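PDB 3I4G: SusD-like carbohydrate binding protein BF1063 from Bacteroides fragilis NCTC 9343, which probably binds carbohydrate at the outer membrane, as a SusD-family protein expected to help capture glycans for uptake by the cell. Local coordinates for residues R67-N71 with P72-I76; F127-A130 with T131-Y135; A202-G205 with R206-L210; P308-L311 with G312-R315; I323-N326 with G327-F330. All coordinates share one frame; numbering follows the deposited sequence.

Contact 1: residues R67-N71 with P72-I76; sequences RGENN and PFFKI
The side-chain oxygen OD1 of N71 accepts the backbone N-H of F73 at 2.9 Å, the shortest polar bond across this turn. The donor stands well above the plane of the side-chain carbonyl, 44° out of it, so the bond does not follow a lone pair. The rotamer explains the reach: with CG anti to the backbone N (chi1 -179°), the amide folds forward over the start of helix 72-78. The main-chain end of the residue works too, for the backbone O of N71 takes the N-H of K75 at 3.2 Å, as the first i to i+4 bond of the helix.

N71 OD1 also lies 3.7 Å above one face of the R67 guanidinium, toward its rim. NH2 of R67 comes within 4.0 Å of CD2 of F73, the two flat groups tilted 55° apart; NH2 pairs with D65 in a salt bridge and bonds to H51, while NH1 bonds to Y42 O. On another side of the turn, E69 and F74 run side by side in the same direction, CG of E69 lying 3.9 Å from CE2 of F74; the carboxylate goes on to the backbone N of K502. K75 stretches its chain back along the loop until CE sits 3.3 Å from the backbone O of N70. A type I turn, G68 to N71, closed by the N71 N to G68 O bond at 3.0 Å, delivers the asparagine to this place. The turn leads into a classic asparagine N-cap, with proline in the first position of the helix.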
loop_
_atom_site.group_PDB
_atom_site.type_symbol
_atom_site.label_atom_id
_atom_site.label_comp_id
_atom_site.label_asym_id
_atom_site.label_seq_id
_atom_site.Cartn_x
_atom_site.Cartn_y
_atom_site.Cartn_z
ATOM N N ARG A 67 -0.712 17.746 4.859
ATOM C CA ARG A 67 -0.090 18.427 6.009
ATOM C C ARG A 67 1.233 19.095 5.614
ATOM O O ARG A 67 1.719 19.955 6.354
ATOM C CB ARG A 67 0.101 17.481 7.197
ATOM C CG ARG A 67 -1.245 16.983 7.719
ATOM C CD ARG A 67 -1.189 15.840 8.683
ATOM N NE ARG A 67 -0.669 14.651 8.034
ATOM C CZ ARG A 67 -0.631 13.447 8.567
ATOM N NH1 ARG A 67 -1.037 13.240 9.814
ATOM N NH2 ARG A 67 -0.164 12.442 7.855
ATOM N N GLY A 68 1.809 18.718 4.471
ATOM C CA GLY A 68 2.934 19.444 3.942
ATOM C C GLY A 68 4.327 18.974 4.277
ATOM O O GLY A 68 4.546 17.970 4.970
ATOM N N GLU A 69 5.285 19.753 3.785
ATOM C CA GLU A 69 6.689 19.390 3.830
ATOM C C GLU A 69 7.268 19.364 5.221
ATOM O O GLU A 69 8.289 18.692 5.417
ATOM C CB GLU A 69 7.502 20.355 2.952
ATOM C CG GLU A 69 7.182 20.235 1.448
ATOM C CD GLU A 69 7.554 21.466 0.710
ATOM O OE1 GLU A 69 6.900 22.515 0.928
ATOM O OE2 GLU A 69 8.464 21.381 -0.135
ATOM N N ASN A 70 6.672 20.076 6.172
ATOM C CA ASN A 70 7.165 20.056 7.547
ATOM C C ASN A 70 6.508 18.961 8.386
ATOM O O ASN A 70 6.902 18.716 9.532
ATOM C CB ASN A 70 6.961 21.424 8.193
ATOM C CG ASN A 70 7.816 22.503 7.552
ATOM O OD1 ASN A 70 7.318 23.560 7.178
ATOM N ND2 ASN A 70 9.101 22.229 7.407
ATOM N N ASN A 71 5.568 18.234 7.813
ATOM C CA ASN A 71 4.903 17.194 8.569
ATOM C C ASN A 71 5.872 16.018 8.737
ATOM O O ASN A 71 6.469 15.577 7.779
ATOM C CB ASN A 71 3.640 16.711 7.891
ATOM C CG ASN A 71 2.971 15.649 8.714
ATOM O OD1 ASN A 71 3.212 14.482 8.493
ATOM N ND2 ASN A 71 2.229 16.056 9.723
ATOM N N PRO A 72 6.044 15.473 9.950
ATOM C CA PRO A 72 7.063 14.412 10.122
ATOM C C PRO A 72 6.788 13.136 9.351
ATOM O O PRO A 72 7.731 12.393 9.054
ATOM C CB PRO A 72 7.071 14.197 11.656
ATOM C CG PRO A 72 6.614 15.528 12.209
ATOM C CD PRO A 72 5.515 15.951 11.232
ATOM N N PHE A 73 5.539 12.852 8.966
ATOM C CA PHE A 73 5.303 11.663 8.153
ATOM C C PHE A 73 5.950 11.837 6.796
ATOM O O PHE A 73 6.697 10.996 6.338
ATOM C CB PHE A 73 3.800 11.409 8.004
ATOM C CG PHE A 73 3.438 10.136 7.285
ATOM C CD1 PHE A 73 3.796 8.892 7.781
ATOM C CD2 PHE A 73 2.658 10.189 6.135
ATOM C CE1 PHE A 73 3.398 7.736 7.135
ATOM C CE2 PHE A 73 2.259 9.056 5.512
ATOM C CZ PHE A 73 2.604 7.835 6.007
ATOM N N PHE A 74 5.692 12.968 6.160
ATOM C CA PHE A 74 6.324 13.295 4.881
ATOM C C PHE A 74 7.847 13.295 4.982
ATOM O O PHE A 74 8.559 12.885 4.043
ATOM C CB PHE A 74 5.787 14.656 4.397
ATOM C CG PHE A 74 6.391 15.121 3.115
ATOM C CD1 PHE A 74 5.870 14.705 1.880
ATOM C CD2 PHE A 74 7.469 15.973 3.118
ATOM C CE1 PHE A 74 6.434 15.158 0.679
ATOM C CE2 PHE A 74 7.986 16.442 1.926
ATOM C CZ PHE A 74 7.461 16.033 0.726
ATOM N N LYS A 75 8.374 13.677 6.137
ATOM C CA LYS A 75 9.807 13.725 6.327
ATOM C C LYS A 75 10.468 12.345 6.284
ATOM O O LYS A 75 11.676 12.284 6.128
ATOM C CB LYS A 75 10.169 14.430 7.628
ATOM C CG LYS A 75 9.884 15.890 7.606
ATOM C CD LYS A 75 10.412 16.515 8.901
ATOM C CE LYS A 75 10.113 17.975 8.992
ATOM N NZ LYS A 75 10.725 18.603 10.206
ATOM N N ILE A 76 9.719 11.254 6.405
ATOM C CA ILE A 76 10.307 9.921 6.345
ATOM C C ILE A 76 11.122 9.756 5.080
ATOM O O ILE A 76 12.205 9.144 5.132
ATOM C CB ILE A 76 9.213 8.843 6.431
ATOM C CG1 ILE A 76 8.705 8.796 7.879
ATOM C CG2 ILE A 76 9.776 7.489 6.007
ATOM C CD1 ILE A 76 7.489 7.941 8.091
#

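Contact 2: residues F127-A130 with T131-Y135; sequences FLRA and TQYFY
Residues F127-A130 and T131-Y135 are consecutive turns of helix 116-139, joined by i to i+4 bonds such as T131 N to F127 O at 3.0 Å and F134 N to A130 O at 2.9 Å. The bonds donated by Q132 N and Y133 N are weak.

T131 does the most with its side chain. Its hydroxyl turns back and donates to L128 O at 2.8 Å, with OG1 placed between the backbone N and the carbonyl carbon (chi1 64°); such a side-chain to backbone bond is common for threonine within helices. The same torsion swings CG2 over one face of the F127 ring, a CH-pi contact 3.9 Å from the centroid and 19° off the normal. OG1 is gripped a second time, by NE2 of Q132 at 3.0 Å, and lies in the plane of that amide; the bend of the glutamine chain at chi2 brings NE2 round to it. On another side of the helix, CG of R129 passes 4.0 Å from CE2 of Y133, whose hydroxyl bonds to V146 O.

The helix is one of the packed helices of the SusD fold, whose family belongs to the TPR clan. R129 reaches N103 of helix 86-109 and forms a salt bridge with E173 of helix 163-180, A130 packs against F174 of that same helix, and F134 meets F203 of helix 197-211 edge-to-face.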
loop_
_atom_site.group_PDB
_atom_site.type_symbol
_atom_site.label_atom_id
_atom_site.label_comp_id
_atom_site.label_asym_id
_atom_site.label_seq_id
_atom_site.Cartn_x
_atom_site.Cartn_y
_atom_site.Cartn_z
ATOM N N PHE A 127 1.989 -16.521 10.517
ATOM C CA PHE A 127 1.851 -15.611 9.383
ATOM C C PHE A 127 1.847 -14.180 9.855
ATOM O O PHE A 127 2.589 -13.349 9.356
ATOM C CB PHE A 127 0.560 -15.905 8.620
ATOM C CG PHE A 127 0.178 -14.817 7.641
ATOM C CD1 PHE A 127 0.819 -14.716 6.417
ATOM C CD2 PHE A 127 -0.814 -13.903 7.954
ATOM C CE1 PHE A 127 0.472 -13.713 5.518
ATOM C CE2 PHE A 127 -1.154 -12.907 7.037
ATOM C CZ PHE A 127 -0.497 -12.820 5.823
ATOM N N LEU A 128 1.004 -13.881 10.831
ATOM C CA LEU A 128 0.885 -12.520 11.346
ATOM C C LEU A 128 2.204 -12.027 11.938
ATOM O O LEU A 128 2.622 -10.903 11.648
ATOM C CB LEU A 128 -0.250 -12.422 12.364
ATOM C CG LEU A 128 -1.641 -12.576 11.775
ATOM C CD1 LEU A 128 -2.674 -12.743 12.883
ATOM C CD2 LEU A 128 -2.031 -11.372 10.841
ATOM N N ARG A 129 2.888 -12.855 12.725
ATOM C CA ARG A 129 4.165 -12.454 13.287
ATOM C C ARG A 129 5.182 -12.191 12.183
ATOM O O ARG A 129 5.932 -11.195 12.212
ATOM C CB ARG A 129 4.671 -13.549 14.241
ATOM C CG ARG A 129 6.048 -13.241 14.811
ATOM C CD ARG A 129 6.518 -14.307 15.807
ATOM N NE ARG A 129 6.727 -15.603 15.186
ATOM C CZ ARG A 129 7.217 -16.661 15.829
ATOM N NH1 ARG A 129 7.549 -16.583 17.102
ATOM N NH2 ARG A 129 7.394 -17.791 15.185
ATOM N N ALA A 130 5.234 -13.073 11.204
ATOM C CA ALA A 130 6.189 -12.907 10.126
ATOM C C ALA A 130 5.944 -11.662 9.274
ATOM O O ALA A 130 6.917 -11.038 8.829
ATOM C CB ALA A 130 6.236 -14.136 9.244
ATOM N N THR A 131 4.685 -11.282 9.086
ATOM C CA THR A 131 4.431 -10.055 8.357
ATOM C C THR A 131 5.049 -8.866 9.079
ATOM O O THR A 131 5.544 -7.961 8.436
ATOM C CB THR A 131 2.952 -9.736 8.077
ATOM O OG1 THR A 131 2.231 -9.515 9.296
ATOM C CG2 THR A 131 2.281 -10.788 7.208
ATOM N N GLN A 132 5.066 -8.856 10.400
ATOM C CA GLN A 132 5.650 -7.717 11.109
ATOM C C GLN A 132 7.135 -7.641 10.863
ATOM O O GLN A 132 7.654 -6.556 10.629
ATOM C CB GLN A 132 5.348 -7.814 12.612
ATOM C CG GLN A 132 3.868 -7.958 12.938
ATOM C CD GLN A 132 3.022 -6.860 12.340
ATOM O OE1 GLN A 132 2.947 -5.762 12.885
ATOM N NE2 GLN A 132 2.351 -7.160 11.217
ATOM N N TYR A 133 7.836 -8.776 10.924
ATOM C CA TYR A 133 9.259 -8.791 10.637
ATOM C C TYR A 133 9.528 -8.430 9.162
ATOM O O TYR A 133 10.527 -7.815 8.872
ATOM C CB TYR A 133 9.888 -10.136 11.036
ATOM C CG TYR A 133 10.057 -10.227 12.520
ATOM C CD1 TYR A 133 10.969 -9.416 13.161
ATOM C CD2 TYR A 133 9.275 -11.082 13.293
ATOM C CE1 TYR A 133 11.116 -9.458 14.524
ATOM C CE2 TYR A 133 9.446 -11.158 14.668
ATOM C CZ TYR A 133 10.358 -10.331 15.266
ATOM O OH TYR A 133 10.560 -10.335 16.676
ATOM N N PHE A 134 8.637 -8.809 8.246
ATOM C CA PHE A 134 8.768 -8.458 6.845
ATOM C C PHE A 134 8.793 -6.946 6.670
ATOM O O PHE A 134 9.672 -6.418 5.978
ATOM C CB PHE A 134 7.610 -9.102 6.036
ATOM C CG PHE A 134 7.441 -8.514 4.667
ATOM C CD1 PHE A 134 8.192 -8.947 3.601
ATOM C CD2 PHE A 134 6.546 -7.482 4.461
ATOM C CE1 PHE A 134 8.073 -8.373 2.379
ATOM C CE2 PHE A 134 6.407 -6.900 3.222
ATOM C CZ PHE A 134 7.187 -7.351 2.187
ATOM N N TYR A 135 7.863 -6.258 7.282
ATOM C CA TYR A 135 7.854 -4.806 7.186
ATOM C C TYR A 135 9.007 -4.146 7.982
ATOM O O TYR A 135 9.651 -3.235 7.487
ATOM C CB TYR A 135 6.498 -4.243 7.607
ATOM C CG TYR A 135 5.360 -4.575 6.693
ATOM C CD1 TYR A 135 5.263 -3.974 5.449
ATOM C CD2 TYR A 135 4.355 -5.441 7.068
ATOM C CE1 TYR A 135 4.220 -4.291 4.598
ATOM C CE2 TYR A 135 3.325 -5.765 6.229
ATOM C CZ TYR A 135 3.276 -5.184 4.986
ATOM O OH TYR A 135 2.228 -5.482 4.146
#

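Contact 3: residues A202-G205 with R206-L210; sequences AFLG and RTCML
Four successive i to i+4 bonds carry helix 197-211 from A202-G205 into R206-L210, all between 2.9 and 3.0 Å and close to straight, as in R206 N to A202 O at 161°.

F203 O accepts twice. It takes the backbone N-H of T207 and also the threonine hydroxyl OG1, each at 2.9 Å, and the two come in from opposite faces of the carbonyl plane. The hydroxyl gets there because OG1 is turned beside its own backbone N (chi1 -63°), where it faces back down the helix, a familiar way for a buried helical threonine to satisfy its hydroxyl. R206 runs out alongside F203, pointing the same way, its chain extended from CG to NE. NH1 ends 4.1 Å from CE1 of F203 with the ring and guanidinium planes 59° apart; the cation-pi attraction here is long and at most weak, and the charge is met instead by E389 through NE. L204 and C208 touch more loosely one turn apart, CD1 to SG at 4.2 Å.

Around this helix, F203 packs on V384 and I385 of strand 380-386, L204 and T207 lean on V171 of helix 163-180, and selenomethionine M209 with L210 rests against W456 and R460 of helix 454-461.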
loop_
_atom_site.group_PDB
_atom_site.type_symbol
_atom_site.label_atom_id
_atom_site.label_comp_id
_atom_site.label_asym_id
_atom_site.label_seq_id
_atom_site.Cartn_x
_atom_site.Cartn_y
_atom_site.Cartn_z
ATOM N N ALA A 202 2.078 -15.114 -0.989
ATOM C CA ALA A 202 2.323 -13.812 -1.581
ATOM C C ALA A 202 3.352 -13.059 -0.762
ATOM O O ALA A 202 4.241 -12.419 -1.316
ATOM C CB ALA A 202 1.030 -13.024 -1.686
ATOM N N PHE A 203 3.250 -13.133 0.571
ATOM C CA PHE A 203 4.284 -12.532 1.399
ATOM C C PHE A 203 5.623 -13.251 1.276
ATOM O O PHE A 203 6.666 -12.605 1.323
ATOM C CB PHE A 203 3.844 -12.422 2.861
ATOM C CG PHE A 203 3.029 -11.200 3.119
ATOM C CD1 PHE A 203 3.663 -10.020 3.466
ATOM C CD2 PHE A 203 1.650 -11.189 2.992
ATOM C CE1 PHE A 203 2.951 -8.852 3.688
ATOM C CE2 PHE A 203 0.928 -10.010 3.240
ATOM C CZ PHE A 203 1.595 -8.843 3.542
ATOM N N LEU A 204 5.591 -14.555 1.086
ATOM C CA LEU A 204 6.820 -15.288 0.764
ATOM C C LEU A 204 7.446 -14.721 -0.494
ATOM O O LEU A 204 8.657 -14.472 -0.541
ATOM C CB LEU A 204 6.524 -16.780 0.560
ATOM C CG LEU A 204 7.655 -17.671 0.112
ATOM C CD1 LEU A 204 8.814 -17.616 1.128
ATOM C CD2 LEU A 204 7.162 -19.100 -0.055
ATOM N N GLY A 205 6.663 -14.566 -1.552
ATOM C CA GLY A 205 7.171 -13.974 -2.774
ATOM C C GLY A 205 7.735 -12.592 -2.586
ATOM O O GLY A 205 8.815 -12.291 -3.117
ATOM N N ARG A 206 7.051 -11.723 -1.841
ATOM C CA ARG A 206 7.594 -10.399 -1.598
ATOM C C ARG A 206 8.907 -10.481 -0.802
ATOM O O ARG A 206 9.846 -9.703 -1.056
ATOM C CB ARG A 206 6.612 -9.506 -0.814
ATOM C CG ARG A 206 5.383 -9.005 -1.547
ATOM C CD ARG A 206 4.650 -8.045 -0.640
ATOM N NE ARG A 206 3.546 -7.346 -1.281
ATOM C CZ ARG A 206 2.875 -6.407 -0.660
ATOM N NH1 ARG A 206 3.152 -6.124 0.614
ATOM N NH2 ARG A 206 1.916 -5.770 -1.285
ATOM N N THR A 207 8.979 -11.395 0.148
ATOM C CA THR A 207 10.220 -11.584 0.934
ATOM C C THR A 207 11.351 -11.965 -0.002
ATOM O O THR A 207 12.455 -11.414 0.070
ATOM C CB THR A 207 10.011 -12.652 1.998
ATOM O OG1 THR A 207 9.006 -12.211 2.911
ATOM C CG2 THR A 207 11.312 -12.940 2.787
ATOM N N CYS A 208 11.105 -12.893 -0.910
ATOM C CA CYS A 208 12.143 -13.304 -1.835
ATOM C C CYS A 208 12.591 -12.157 -2.751
ATOM O O CYS A 208 13.765 -12.054 -3.098
ATOM C CB CYS A 208 11.682 -14.485 -2.685
ATOM S SG CYS A 208 11.399 -16.047 -1.837
HETATM N N MSE A 209 11.675 -11.296 -3.176
HETATM C CA MSE A 209 12.089 -10.169 -4.010
HETATM C C MSE A 209 12.992 -9.219 -3.195
HETATM O O MSE A 209 13.913 -8.629 -3.736
HETATM C CB MSE A 209 10.884 -9.435 -4.627
HETATM C CG MSE A 209 10.058 -10.290 -5.615
HETATM SE SE MSE A 209 8.890 -9.207 -6.750
HETATM C CE MSE A 209 8.110 -8.116 -5.400
ATOM N N LEU A 210 12.735 -9.051 -1.901
ATOM C CA LEU A 210 13.620 -8.230 -1.077
ATOM C C LEU A 210 15.019 -8.821 -0.970
ATOM O O LEU A 210 16.021 -8.100 -0.887
ATOM C CB LEU A 210 13.059 -8.056 0.343
ATOM C CG LEU A 210 11.907 -7.128 0.545
ATOM C CD1 LEU A 210 11.524 -7.162 2.032
ATOM C CD2 LEU A 210 12.269 -5.701 0.080
#

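Contact 4: residues P308-L311 with G312-R315; sequences PSNL and GKDR
N310 and K313 are the two ends of a type I turn, where the backbone N of K313 donates to the backbone O of N310 at 3.1 Å. The bond is fairly straight at the hydrogen, 163°. The asparagine amide crosses the lysine side chain at about a right angle, its CG 3.6 Å from CB of K313. Because CG is anti to the backbone N (chi1 -173°), OD1 can also fold over the turn, giving a weak bond from G312 N at 3.4 Å.

Two waters extend the contact. One molecule lies 2.8 Å from N310 O and also within hydrogen-bonding distance of K313 O, though it has more acceptors around it than protons. Another donates to L311 O and accepts from NH1 of R315 at 3.0 Å, bridging the arginine to the first turn. The R315 chain, bent at chi2 and chi3, doubles back to bring its guanidinium there, with CG 3.9 Å from L311 O. A type II turn from G312 to R315 follows directly on the first.

Further out, NH2 of R315 bonds to the backbone O of Y288 and Y291, the guanidinium makes cation-pi contacts with the rings of Y288 and F299, and L311 O accepts from the Y288 hydroxyl. The double turn lies in the loop between helix 285-288 and helix 317-322, close before the latter, touching Y325 of strand 323-325.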
loop_
_atom_site.group_PDB
_atom_site.type_symbol
_atom_site.label_atom_id
_atom_site.label_comp_id
_atom_site.label_asym_id
_atom_site.label_seq_id
_atom_site.Cartn_x
_atom_site.Cartn_y
_atom_site.Cartn_z
ATOM N N PRO A 308 -6.825 19.600 -21.471
ATOM C CA PRO A 308 -6.836 20.205 -20.136
ATOM C C PRO A 308 -8.236 20.374 -19.552
ATOM O O PRO A 308 -8.332 20.519 -18.345
ATOM C CB PRO A 308 -6.158 21.578 -20.331
ATOM C CG PRO A 308 -6.043 21.777 -21.701
ATOM C CD PRO A 308 -6.220 20.511 -22.464
ATOM N N SER A 309 -9.281 20.275 -20.384
ATOM C CA SER A 309 -10.669 20.366 -19.886
ATOM C C SER A 309 -11.211 19.018 -19.405
ATOM O O SER A 309 -12.302 18.952 -18.846
ATOM C CB SER A 309 -11.610 20.952 -20.949
ATOM O OG SER A 309 -11.852 20.047 -22.018
ATOM N N ASN A 310 -10.490 17.932 -19.672
ATOM C CA ASN A 310 -10.916 16.603 -19.231
ATOM C C ASN A 310 -9.673 15.754 -19.104
ATOM O O ASN A 310 -9.251 15.065 -20.017
ATOM C CB ASN A 310 -11.937 15.997 -20.181
ATOM C CG ASN A 310 -12.503 14.698 -19.639
ATOM O OD1 ASN A 310 -11.932 14.052 -18.718
ATOM N ND2 ASN A 310 -13.641 14.295 -20.187
ATOM N N LEU A 311 -9.088 15.810 -17.921
ATOM C CA LEU A 311 -7.774 15.204 -17.727
ATOM C C LEU A 311 -7.707 13.717 -17.913
ATOM O O LEU A 311 -6.626 13.215 -18.234
ATOM C CB LEU A 311 -7.233 15.565 -16.347
ATOM C CG LEU A 311 -6.913 17.033 -16.100
ATOM C CD1 LEU A 311 -6.264 17.193 -14.713
ATOM C CD2 LEU A 311 -5.997 17.653 -17.178
ATOM N N GLY A 312 -8.817 13.002 -17.755
ATOM C CA GLY A 312 -8.788 11.548 -17.938
ATOM C C GLY A 312 -9.195 11.061 -19.313
ATOM O O GLY A 312 -9.144 9.861 -19.590
ATOM N N LYS A 313 -9.564 11.980 -20.185
ATOM C CA LYS A 313 -10.066 11.605 -21.503
ATOM C C LYS A 313 -8.963 11.030 -22.389
ATOM O O LYS A 313 -7.864 11.587 -22.482
ATOM C CB LYS A 313 -10.695 12.821 -22.188
ATOM C CG LYS A 313 -11.270 12.509 -23.593
ATOM C CD LYS A 313 -11.936 13.710 -24.221
ATOM C CE LYS A 313 -12.460 13.360 -25.631
ATOM N NZ LYS A 313 -13.024 14.570 -26.267
ATOM N N ASP A 314 -9.282 9.905 -23.029
ATOM C CA ASP A 314 -8.358 9.219 -23.946
ATOM C C ASP A 314 -7.141 8.663 -23.188
ATOM O O ASP A 314 -6.089 8.418 -23.763
ATOM C CB ASP A 314 -7.920 10.114 -25.118
ATOM C CG ASP A 314 -7.602 9.324 -26.382
ATOM O OD1 ASP A 314 -7.581 8.077 -26.334
ATOM O OD2 ASP A 314 -7.424 9.974 -27.448
ATOM N N ARG A 315 -7.314 8.418 -21.886
ATOM C CA ARG A 315 -6.290 7.812 -21.067
ATOM C C ARG A 315 -6.745 6.476 -20.527
ATOM O O ARG A 315 -7.933 6.192 -20.437
ATOM C CB ARG A 315 -5.925 8.708 -19.863
ATOM C CG ARG A 315 -5.453 10.119 -20.231
ATOM C CD ARG A 315 -4.080 10.158 -20.922
ATOM N NE ARG A 315 -2.977 9.823 -20.012
ATOM C CZ ARG A 315 -2.524 10.611 -19.052
ATOM N NH1 ARG A 315 -3.075 11.794 -18.825
ATOM N NH2 ARG A 315 -1.540 10.197 -18.280
HETATM O O HOH W 1 -6.983 14.431 -21.601
HETATM O O HOH W 2 -4.641 13.462 -20.740
#

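Contact 5: residues I323-N326 with G327-F330; sequences IYYN and GAIF
The rings of Y324 and F330 lie one over the other in an offset stack, centroids 4.3 Å apart and planes at 12°. CE1 of the tyrosine and CD1 of the phenylalanine make the nearest approach, 3.5 Å, each ring lying over the face of the other. CB of F330 adds a CH-pi contact over the face of the Y324 ring. The phenylalanine ring gets there with CG anti to its backbone N (chi1 -180°), whereas the tyrosine's CG is wedged between the backbone N and the carbonyl carbon.

Beside the stack, CB of A328 serves two neighbours: it touches CB of Y324 at 3.9 Å and sits over one face of the Y325 ring, 4.2 Å from its centroid. The stack sits beside a type II turn, Y325 to A328, that reverses the chain between strand 323-325 and strand 329-330. The turn is closed by A328 N donating to Y325 O at 3.0 Å. G327 takes its third position with a positive phi of 91°, as this turn type commonly uses glycine.

At the polar rim, the amide of N326 reaches outward, OD1 accepting from M337 N and ND2 bonded to the hydroxyl of Y341. The Y325 hydroxyl bonds to D320, and strand 323-325 pairs antiparallel with strand 360-362.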
loop_
_atom_site.group_PDB
_atom_site.type_symbol
_atom_site.label_atom_id
_atom_site.label_comp_id
_atom_site.label_asym_id
_atom_site.label_seq_id
_atom_site.Cartn_x
_atom_site.Cartn_y
_atom_site.Cartn_z
ATOM N N ILE A 323 -8.054 8.386 -9.515
ATOM C CA ILE A 323 -7.926 9.775 -9.073
ATOM C C ILE A 323 -8.984 10.640 -9.694
ATOM O O ILE A 323 -9.577 10.265 -10.722
ATOM C CB ILE A 323 -6.488 10.335 -9.406
ATOM C CG1 ILE A 323 -6.248 10.458 -10.918
ATOM C CG2 ILE A 323 -5.436 9.459 -8.764
ATOM C CD1 ILE A 323 -4.891 11.092 -11.294
ATOM N N TYR A 324 -9.231 11.809 -9.100
ATOM C CA TYR A 324 -10.123 12.813 -9.721
ATOM C C TYR A 324 -9.457 14.185 -9.575
ATOM O O TYR A 324 -8.379 14.323 -8.944
ATOM C CB TYR A 324 -11.583 12.715 -9.230
ATOM C CG TYR A 324 -11.851 12.965 -7.769
ATOM C CD1 TYR A 324 -11.761 11.927 -6.862
ATOM C CD2 TYR A 324 -12.300 14.190 -7.316
ATOM C CE1 TYR A 324 -12.071 12.099 -5.543
ATOM C CE2 TYR A 324 -12.595 14.386 -5.980
ATOM C CZ TYR A 324 -12.467 13.344 -5.109
ATOM O OH TYR A 324 -12.761 13.545 -3.778
ATOM N N TYR A 325 -10.071 15.182 -10.207
ATOM C CA TYR A 325 -9.459 16.479 -10.487
ATOM C C TYR A 325 -10.567 17.481 -10.766
ATOM O O TYR A 325 -11.744 17.107 -10.843
ATOM C CB TYR A 325 -8.515 16.354 -11.699
ATOM C CG TYR A 325 -9.114 15.476 -12.783
ATOM C CD1 TYR A 325 -10.047 15.984 -13.653
ATOM C CD2 TYR A 325 -8.768 14.138 -12.911
ATOM C CE1 TYR A 325 -10.663 15.194 -14.583
ATOM C CE2 TYR A 325 -9.388 13.330 -13.892
ATOM C CZ TYR A 325 -10.323 13.872 -14.727
ATOM O OH TYR A 325 -10.952 13.064 -15.664
ATOM N N ASN A 326 -10.214 18.740 -10.924
ATOM C CA ASN A 326 -11.180 19.792 -11.180
ATOM C C ASN A 326 -12.050 19.457 -12.366
ATOM O O ASN A 326 -11.543 19.129 -13.433
ATOM C CB ASN A 326 -10.456 21.121 -11.420
ATOM C CG ASN A 326 -11.390 22.288 -11.454
ATOM O OD1 ASN A 326 -12.312 22.347 -10.635
ATOM N ND2 ASN A 326 -11.148 23.265 -12.336
ATOM N N GLY A 327 -13.360 19.561 -12.164
ATOM C CA GLY A 327 -14.332 19.263 -13.219
ATOM C C GLY A 327 -14.846 17.861 -13.293
ATOM O O GLY A 327 -15.860 17.614 -13.933
ATOM N N ALA A 328 -14.187 16.924 -12.625
ATOM C CA ALA A 328 -14.653 15.549 -12.556
ATOM C C ALA A 328 -15.864 15.438 -11.656
ATOM O O ALA A 328 -16.045 16.260 -10.767
ATOM C CB ALA A 328 -13.513 14.620 -12.030
ATOM N N ILE A 329 -16.688 14.425 -11.908
ATOM C CA ILE A 329 -17.807 14.085 -11.053
ATOM C C ILE A 329 -17.363 13.026 -10.062
ATOM O O ILE A 329 -16.757 12.027 -10.427
ATOM C CB ILE A 329 -19.000 13.586 -11.882
ATOM C CG1 ILE A 329 -19.461 14.687 -12.840
ATOM C CG2 ILE A 329 -20.154 13.146 -10.951
ATOM C CD1 ILE A 329 -20.059 15.914 -12.200
ATOM N N PHE A 330 -17.690 13.247 -8.799
ATOM C CA PHE A 330 -17.402 12.323 -7.693
ATOM C C PHE A 330 -18.564 12.359 -6.734
ATOM O O PHE A 330 -18.965 13.425 -6.282
ATOM C CB PHE A 330 -16.093 12.712 -7.003
ATOM C CG PHE A 330 -15.745 11.806 -5.865
ATOM C CD1 PHE A 330 -15.174 10.565 -6.053
ATOM C CD2 PHE A 330 -16.031 12.190 -4.578
ATOM C CE1 PHE A 330 -14.881 9.742 -4.967
ATOM C CE2 PHE A 330 -15.710 11.364 -3.500
ATOM C CZ PHE A 330 -15.143 10.154 -3.700
#

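Overall arrangement
All five contacts are local: contacts 1, 4 and 5 close turns, contacts 2 and 3 join successive turns of a helix; they follow in series and none nests in or crosses another. From the N terminus, contact 1 starts helix 72-78 after the loop from strand 63-65. Contacts 2 and 3 lie within helices 116-139 and 197-211, which pack together, F134 of the first against R206, T207 and L210 of the second; their centres are about 11 Å apart. Contacts 4 and 5 come far later, across the chain's centre from that pair, and meet through the Y325 hydroxyl near G312 and N310. Contact 1 touches none of the others, its centre about 26 Å from those of contacts 2 and 5.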